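PDB 2P8T: hypothetical protein PH0730 from Pyrococcus horikoshii, which is of unknown function but may bind ATP and have aminoacyl-tRNA ligase activity. Local coordinates for residues A[21-26]-A[38-43]; A[93-98]-A[168-173]; A[120-125]-A[176-181]. One frame throughout, in Å; residues are numbered along the deposited sequence.

Contact 1. Residues A[21-26]-A[38-43]; sequences LAVIFL and ERLELG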
# COMPACT_ATOMS: atom_id res chain seq x y z
N LEU A 21 5.74 2.46 -5.81
CA LEU A 21 4.67 1.46 -5.57
C LEU A 21 3.29 2.10 -5.55
O LEU A 21 2.36 1.59 -6.17
CB LEU A 21 4.93 0.63 -4.31
CG LEU A 21 6.18 -0.26 -4.30
CD1 LEU A 21 6.58 -0.66 -2.89
CD2 LEU A 21 5.97 -1.47 -5.19
N ALA A 22 3.16 3.24 -4.86
CA ALA A 22 1.90 3.98 -4.79
C ALA A 22 1.36 4.36 -6.17
O ALA A 22 0.16 4.19 -6.43
CB ALA A 22 2.02 5.22 -3.89
N VAL A 23 2.22 4.89 -7.03
CA VAL A 23 1.78 5.31 -8.37
C VAL A 23 1.22 4.11 -9.14
O VAL A 23 0.17 4.21 -9.77
CB VAL A 23 2.94 6.00 -9.17
CG1 VAL A 23 2.63 6.04 -10.66
CG2 VAL A 23 3.20 7.39 -8.62
N ILE A 24 1.90 2.98 -9.07
CA ILE A 24 1.47 1.76 -9.75
C ILE A 24 0.14 1.25 -9.19
O ILE A 24 -0.73 0.84 -9.97
CB ILE A 24 2.56 0.66 -9.71
CG1 ILE A 24 3.87 1.21 -10.33
CG2 ILE A 24 2.11 -0.61 -10.43
CD1 ILE A 24 4.99 0.19 -10.41
N PHE A 25 -0.02 1.28 -7.87
CA PHE A 25 -1.35 1.03 -7.28
C PHE A 25 -2.41 2.01 -7.80
O PHE A 25 -3.53 1.61 -8.13
CB PHE A 25 -1.31 1.05 -5.75
CG PHE A 25 -0.78 -0.22 -5.15
CD1 PHE A 25 -1.43 -1.44 -5.39
CD2 PHE A 25 0.34 -0.21 -4.35
CE1 PHE A 25 -0.95 -2.62 -4.84
CE2 PHE A 25 0.83 -1.38 -3.78
CZ PHE A 25 0.18 -2.60 -4.03
N LEU A 26 -2.06 3.30 -7.88
CA LEU A 26 -3.03 4.33 -8.26
C LEU A 26 -3.48 4.22 -9.71
O LEU A 26 -4.65 4.45 -10.02
CB LEU A 26 -2.49 5.74 -7.98
CG LEU A 26 -2.44 6.20 -6.53
CD1 LEU A 26 -1.67 7.52 -6.39
CD2 LEU A 26 -3.84 6.31 -5.91
N GLU A 38 -1.81 15.18 -5.82
CA GLU A 38 -2.72 15.36 -4.68
C GLU A 38 -2.83 14.09 -3.83
O GLU A 38 -2.80 14.15 -2.60
CB GLU A 38 -4.11 15.84 -5.14
CG GLU A 38 -4.96 14.77 -5.85
CD GLU A 38 -6.44 15.10 -5.96
OE1 GLU A 38 -6.78 16.28 -6.25
OE2 GLU A 38 -7.27 14.18 -5.80
N ARG A 39 -2.92 12.95 -4.50
CA ARG A 39 -3.13 11.66 -3.83
C ARG A 39 -1.87 11.09 -3.19
O ARG A 39 -1.96 10.30 -2.23
CB ARG A 39 -3.76 10.66 -4.80
CG ARG A 39 -5.15 11.07 -5.28
CD ARG A 39 -6.00 9.89 -5.73
NE ARG A 39 -5.99 8.78 -4.77
CZ ARG A 39 -7.03 7.99 -4.51
NH1 ARG A 39 -8.20 8.19 -5.13
NH2 ARG A 39 -6.91 7.01 -3.63
N LEU A 40 -0.71 11.47 -3.70
CA LEU A 40 0.57 11.05 -3.12
C LEU A 40 1.08 12.04 -2.08
O LEU A 40 1.87 11.68 -1.21
CB LEU A 40 1.65 10.93 -4.20
CG LEU A 40 1.59 9.96 -5.39
CD1 LEU A 40 2.77 10.26 -6.29
CD2 LEU A 40 1.61 8.52 -4.94
N GLU A 41 0.63 13.30 -2.20
CA GLU A 41 1.13 14.41 -1.38
C GLU A 41 2.63 14.59 -1.67
O GLU A 41 3.45 14.66 -0.75
CB GLU A 41 0.88 14.16 0.12
CG GLU A 41 0.18 15.28 0.86
CD GLU A 41 -0.60 14.79 2.08
OE1 GLU A 41 0.02 14.42 3.09
OE2 GLU A 41 -1.85 14.78 2.02
N LEU A 42 2.96 14.64 -2.96
CA LEU A 42 4.34 14.84 -3.41
C LEU A 42 4.48 16.14 -4.20
O LEU A 42 3.55 16.56 -4.89
CB LEU A 42 4.80 13.67 -4.30
CG LEU A 42 5.68 12.57 -3.70
CD1 LEU A 42 4.91 11.78 -2.67
CD2 LEU A 42 6.21 11.67 -4.82
N GLY A 43 5.66 16.74 -4.11
CA GLY A 43 5.97 17.98 -4.83
C GLY A 43 5.85 17.84 -6.34
O GLY A 43 5.97 16.73 -6.87

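Contact 2. Residues A[93-98]-A[168-173]; sequences DGYPGI and WAETPA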
# COMPACT_ATOMS: atom_id res chain seq x y z
N ASP A 93 -11.22 5.50 14.02
CA ASP A 93 -11.41 6.53 15.04
C ASP A 93 -11.48 7.92 14.39
O ASP A 93 -10.90 8.88 14.90
CB ASP A 93 -10.27 6.47 16.08
CG ASP A 93 -10.42 5.29 17.06
OD1 ASP A 93 -11.53 5.11 17.61
OD2 ASP A 93 -9.41 4.56 17.30
N GLY A 94 -12.15 8.00 13.24
CA GLY A 94 -12.34 9.27 12.52
C GLY A 94 -11.21 9.78 11.64
O GLY A 94 -11.34 10.85 11.04
N TYR A 95 -10.09 9.05 11.58
CA TYR A 95 -8.97 9.37 10.68
C TYR A 95 -9.02 8.53 9.40
O TYR A 95 -9.42 7.37 9.46
CB TYR A 95 -7.64 9.11 11.38
CG TYR A 95 -7.43 9.97 12.59
CD1 TYR A 95 -6.99 11.29 12.46
CD2 TYR A 95 -7.68 9.47 13.87
CE1 TYR A 95 -6.81 12.09 13.58
CE2 TYR A 95 -7.50 10.26 14.98
CZ TYR A 95 -7.06 11.57 14.84
OH TYR A 95 -6.87 12.35 15.96
N PRO A 96 -8.61 9.11 8.25
CA PRO A 96 -8.51 8.27 7.04
C PRO A 96 -7.47 7.17 7.20
O PRO A 96 -6.40 7.43 7.72
CB PRO A 96 -8.09 9.25 5.94
CG PRO A 96 -7.54 10.45 6.66
CD PRO A 96 -8.22 10.51 7.99
N GLY A 97 -7.80 5.97 6.73
CA GLY A 97 -6.90 4.84 6.80
C GLY A 97 -6.82 4.05 5.51
O GLY A 97 -7.59 4.29 4.57
N ILE A 98 -5.90 3.08 5.48
CA ILE A 98 -5.72 2.21 4.33
C ILE A 98 -5.45 0.79 4.85
O ILE A 98 -4.68 0.61 5.80
CB ILE A 98 -4.53 2.70 3.45
CG1 ILE A 98 -4.92 3.96 2.67
CG2 ILE A 98 -4.03 1.58 2.50
CD1 ILE A 98 -5.79 3.66 1.43
N TRP A 168 -3.59 4.46 9.73
CA TRP A 168 -4.42 5.67 9.62
C TRP A 168 -3.57 6.87 9.92
O TRP A 168 -2.50 6.75 10.52
CB TRP A 168 -5.66 5.61 10.53
CG TRP A 168 -5.37 5.48 11.99
CD1 TRP A 168 -5.37 6.49 12.93
CD2 TRP A 168 -5.07 4.26 12.69
NE1 TRP A 168 -5.08 5.96 14.18
CE2 TRP A 168 -4.89 4.60 14.05
CE3 TRP A 168 -4.95 2.92 12.30
CZ2 TRP A 168 -4.60 3.64 15.03
CZ3 TRP A 168 -4.64 1.96 13.26
CH2 TRP A 168 -4.46 2.33 14.61
N ALA A 169 -4.01 8.03 9.45
CA ALA A 169 -3.17 9.23 9.47
C ALA A 169 -4.04 10.46 9.32
O ALA A 169 -5.27 10.36 9.26
CB ALA A 169 -2.13 9.15 8.35
N GLU A 170 -3.41 11.63 9.26
CA GLU A 170 -4.13 12.89 9.13
C GLU A 170 -4.72 13.05 7.74
O GLU A 170 -5.76 13.70 7.57
CB GLU A 170 -3.23 14.08 9.47
CG GLU A 170 -2.59 14.02 10.86
CD GLU A 170 -3.50 14.46 12.00
OE1 GLU A 170 -4.73 14.66 11.78
OE2 GLU A 170 -2.99 14.61 13.13
N THR A 171 -4.07 12.45 6.74
CA THR A 171 -4.52 12.54 5.35
C THR A 171 -4.51 11.15 4.73
O THR A 171 -3.74 10.30 5.17
CB THR A 171 -3.62 13.50 4.51
OG1 THR A 171 -2.33 12.93 4.31
CG2 THR A 171 -3.46 14.88 5.18
N PRO A 172 -5.38 10.91 3.73
CA PRO A 172 -5.33 9.65 2.99
C PRO A 172 -3.95 9.35 2.40
O PRO A 172 -3.54 8.18 2.37
CB PRO A 172 -6.36 9.85 1.88
CG PRO A 172 -7.33 10.84 2.44
CD PRO A 172 -6.49 11.76 3.27
N ALA A 173 -3.22 10.37 1.95
CA ALA A 173 -1.92 10.15 1.32
C ALA A 173 -0.92 9.59 2.31
O ALA A 173 -0.16 8.67 1.99
CB ALA A 173 -1.39 11.44 0.71

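Contact 3. Residues A[120-125]-A[176-181]; sequences FDAKGA and LKSAIH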
# COMPACT_ATOMS: atom_id res chain seq x y z
N PHE A 120 6.85 6.74 9.12
CA PHE A 120 6.35 7.15 7.79
C PHE A 120 5.05 7.95 7.85
O PHE A 120 4.24 7.93 6.92
CB PHE A 120 6.20 5.92 6.89
CG PHE A 120 7.11 5.91 5.68
CD1 PHE A 120 8.48 5.67 5.81
CD2 PHE A 120 6.59 6.11 4.40
CE1 PHE A 120 9.31 5.64 4.69
CE2 PHE A 120 7.42 6.07 3.26
CZ PHE A 120 8.77 5.84 3.41
N ASP A 121 4.85 8.64 8.97
CA ASP A 121 3.79 9.64 9.15
C ASP A 121 2.37 9.10 9.35
O ASP A 121 1.42 9.83 9.19
CB ASP A 121 3.85 10.71 8.05
CG ASP A 121 5.12 11.56 8.12
OD1 ASP A 121 5.44 12.08 9.22
OD2 ASP A 121 5.83 11.68 7.10
N ALA A 122 2.25 7.83 9.73
CA ALA A 122 0.97 7.27 10.21
C ALA A 122 0.70 7.82 11.59
O ALA A 122 1.63 8.06 12.36
CB ALA A 122 1.05 5.73 10.27
N LYS A 123 -0.58 7.99 11.93
CA LYS A 123 -1.00 8.31 13.30
C LYS A 123 -1.03 7.04 14.13
O LYS A 123 -0.73 7.05 15.31
CB LYS A 123 -2.35 9.02 13.31
CG LYS A 123 -2.94 9.23 14.70
CD LYS A 123 -4.06 10.26 14.64
CE LYS A 123 -3.53 11.69 14.59
NZ LYS A 123 -3.78 12.46 15.86
N GLY A 124 -1.38 5.93 13.49
CA GLY A 124 -1.35 4.63 14.14
C GLY A 124 -1.34 3.51 13.12
O GLY A 124 -1.44 3.76 11.91
N ALA A 125 -1.18 2.28 13.59
CA ALA A 125 -1.29 1.12 12.69
C ALA A 125 -1.61 -0.16 13.46
O ALA A 125 -1.18 -0.31 14.60
CB ALA A 125 -0.01 0.94 11.85
N LEU A 176 -1.82 6.00 2.98
CA LEU A 176 -1.42 5.17 1.85
C LEU A 176 0.08 4.91 1.88
O LEU A 176 0.52 3.76 1.77
CB LEU A 176 -1.82 5.80 0.51
CG LEU A 176 -1.49 4.93 -0.72
CD1 LEU A 176 -2.04 3.51 -0.58
CD2 LEU A 176 -2.02 5.60 -1.99
N LYS A 177 0.86 5.98 2.02
CA LYS A 177 2.32 5.90 2.01
C LYS A 177 2.84 5.01 3.15
O LYS A 177 3.72 4.17 2.94
CB LYS A 177 2.92 7.32 2.09
CG LYS A 177 4.41 7.43 1.68
CD LYS A 177 4.78 8.90 1.31
CE LYS A 177 6.29 9.17 1.37
NZ LYS A 177 7.07 8.39 0.33
N SER A 178 2.29 5.19 4.35
CA SER A 178 2.75 4.41 5.49
C SER A 178 2.35 2.94 5.37
O SER A 178 3.14 2.05 5.72
CB SER A 178 2.23 5.01 6.81
OG SER A 178 0.81 5.09 6.85
N ALA A 179 1.15 2.67 4.86
CA ALA A 179 0.73 1.26 4.63
C ALA A 179 1.66 0.58 3.60
O ALA A 179 2.09 -0.56 3.80
CB ALA A 179 -0.74 1.21 4.18
N ILE A 180 1.98 1.29 2.52
CA ILE A 180 2.89 0.76 1.51
C ILE A 180 4.28 0.55 2.11
O ILE A 180 4.94 -0.44 1.82
CB ILE A 180 2.91 1.64 0.22
CG1 ILE A 180 1.54 1.54 -0.46
CG2 ILE A 180 4.03 1.16 -0.75
CD1 ILE A 180 1.32 2.51 -1.61
N HIS A 181 4.72 1.45 2.98
CA HIS A 181 6.01 1.24 3.65
C HIS A 181 6.05 -0.10 4.41
O HIS A 181 7.00 -0.85 4.30
CB HIS A 181 6.30 2.41 4.59
CG HIS A 181 7.61 2.28 5.31
ND1 HIS A 181 8.81 2.19 4.64
CD2 HIS A 181 7.90 2.21 6.63
CE1 HIS A 181 9.79 2.08 5.52
NE2 HIS A 181 9.26 2.10 6.74

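Contact 1. Residues A[21-26]-A[38-43]
Leu40 is the projecting group of this contact: its two methyls reach into a shallow hollow on helix 17-26 formed by Ala22, Val23 and Leu26. The CD2 branch does most of the filling. Leu40 CD2 sits 3.5 Å from Ala22 CB, closer than two methyl carbons normally pack, and 3.7 Å from Leu26 CD1. The other branch is turned to Val23, with Leu40 CD1 3.7 Å from Val23 CG2. Ala22 thus provides the floor of the hollow, with Val23 and Leu26, one residue and about one full turn further on, as its walls. Val23 presents CG2 because CG1 lies anti to the backbone N (chi1 163°), which sets the second methyl beside that N.

Leu26 is wedged between consecutive residues of helix 33-40. While its CD1 leans on Leu40, Leu26 CD2 lies 3.5 Å from Arg39 NE, and the chain of the arginine, kinked at chi3 (49°), folds its guanidinium past this methyl. Arg39 therefore shields the edge of an otherwise buried apolar patch. Cutting Leu26 back to an alanine is likely to open a gap beside Leu40 CD2 and leave the Arg39 side chain without the methyl it packs on.

No hydrogen bond crosses between the segments; they meet through apolar packing and the Arg39 chain lying on Leu26. Val23 also touches Leu50 and Leu54 of helix 44-56, which extends the same apolar core. Three successive short helices followed by the antiparallel strand pair 60-62 and 67-69 are consistent with a winged helix-turn-helix domain.

Contact 2. Residues A[93-98]-A[168-173]
Tyr95 and Trp168 are brought together by different first torsions: Tyr95 carries CG beside its backbone N, anti to the carbonyl carbon (chi1 -62°), whereas Trp168 holds CG between N and the carbonyl carbon (chi1 60°). The indole consequently comes in with Trp168 CD1 against Tyr95 CB, at 3.8 Å. The phenol and the five-membered ring are near-parallel (30°) but displaced, with centroids separated by 5.8 Å and little overlap, and the pair is no true stack. On the phenol, Glu170 OE1 approaches the ring edge at CE1, near the ring plane, with the carboxylate itself turned almost perpendicular to the ring. The hydroxyl end of Tyr95 is hydrogen-bonded to Lys123 NZ.

Backbone pairing fixes the frame for these side chains. Gly97 and Trp168 form an antiparallel non-hydrogen-bonded pair, and Ala169 N donates to Pro96 O at 3.0 Å. The same carbonyl, Pro96 O, receives a CA-H...O contact from Trp168 CA at 3.3 Å. Pro96 then bridges to the helix start: Pro96 CG lies 3.8 Å from Pro172 CD, so one pyrrolidine ring packs on another. Next to it, Thr171 occupies the N-cap position, with OG1 hydrogen-bonded to Lys174 N and also to Glu41 OE2.

The two segments join strand 95-102 to the end of strand 163-168 just where the chain turns into helix 172-187. Strand 88-92 flanks 95-102 on its far edge, strand 124-131 pairs with 163-168 on the other, and Ile98 reaches Ala175, Leu176 and Ala179 of the helix.

Contact 3. Residues A[120-125]-A[176-181]
Phe120 and His181 lie face to face in an offset stack, their planes only 5° apart and their centroids separated by 4.0 Å. The displacement is evident from the imidazole side: Phe120 CD1 stands over the centre of the His181 ring, 3.5 Å above its plane, while His181 CG is offset toward the rim of the phenyl. His181 CB adds a CH-pi contact over the same phenyl face. Lys177 takes a different approach, with Lys177 CG at the phenyl edge, close to the plane and 3.7 Å from Phe120 CE2. The aromatic ring thus has imidazole over one face and aliphatic lysine chain at its edge.

Both helical side chains leave the backbone with CG anti to their own N (chi1 -180° for His181 and -163° for Lys177). About one turn apart on helix 172-187, they reach the phenyl from different directions. Their polar ends are anchored on helix 17-26: His181 ND1 is hydrogen-bonded to Glu18 OE2, and Lys177 NZ forms a salt bridge with Asp19 OD1. The Glu18 bond probably fixes the rotation of the imidazole.

Ser178 is where the backbones come nearest, its CA 5.1 Å from Phe120 CA. Ser178 CB lies 3.5 Å from Phe120 O, and Ala122 CB meets Ser178 OG at 3.5 Å; the buried hydroxyl is hydrogen-bonded to the carbonyls of Lys174 and Ala175, which must share its one proton.

Phe120 follows helix 110-119, whose end is a Schellman motif: Asp121 is the positive-phi C-prime residue, Ala122 N bonds Ala117 O and Asp121 N bonds Ile118 O. A classic beta bulge follows, with Lys123 and Gly124 both facing Trp168. The contact is therefore a helix-to-strand connection of an alpha-beta domain, packed against a second helix.

In the fold
Contacts 2 and 3 are close neighbours, their centres about 9 Å apart, and their segments alternate along the chain around one antiparallel sheet and helix 172-187. They are stitched directly together by Lys123 N and Trp168 O, 2.7 Å apart. Contact 1 lies in the N-terminal helical part of the chain, with its centre about 15 Å from that of contact 2 and about 13 Å from that of contact 3. Helix 172-187 links the two parts: Ile180 CD1 packs 3.6 Å from Ala22 CA, while Ala173 CB near its start lies 3.6 Å from Glu41 CB. No ligand or established active site is available to relate the contacts to function.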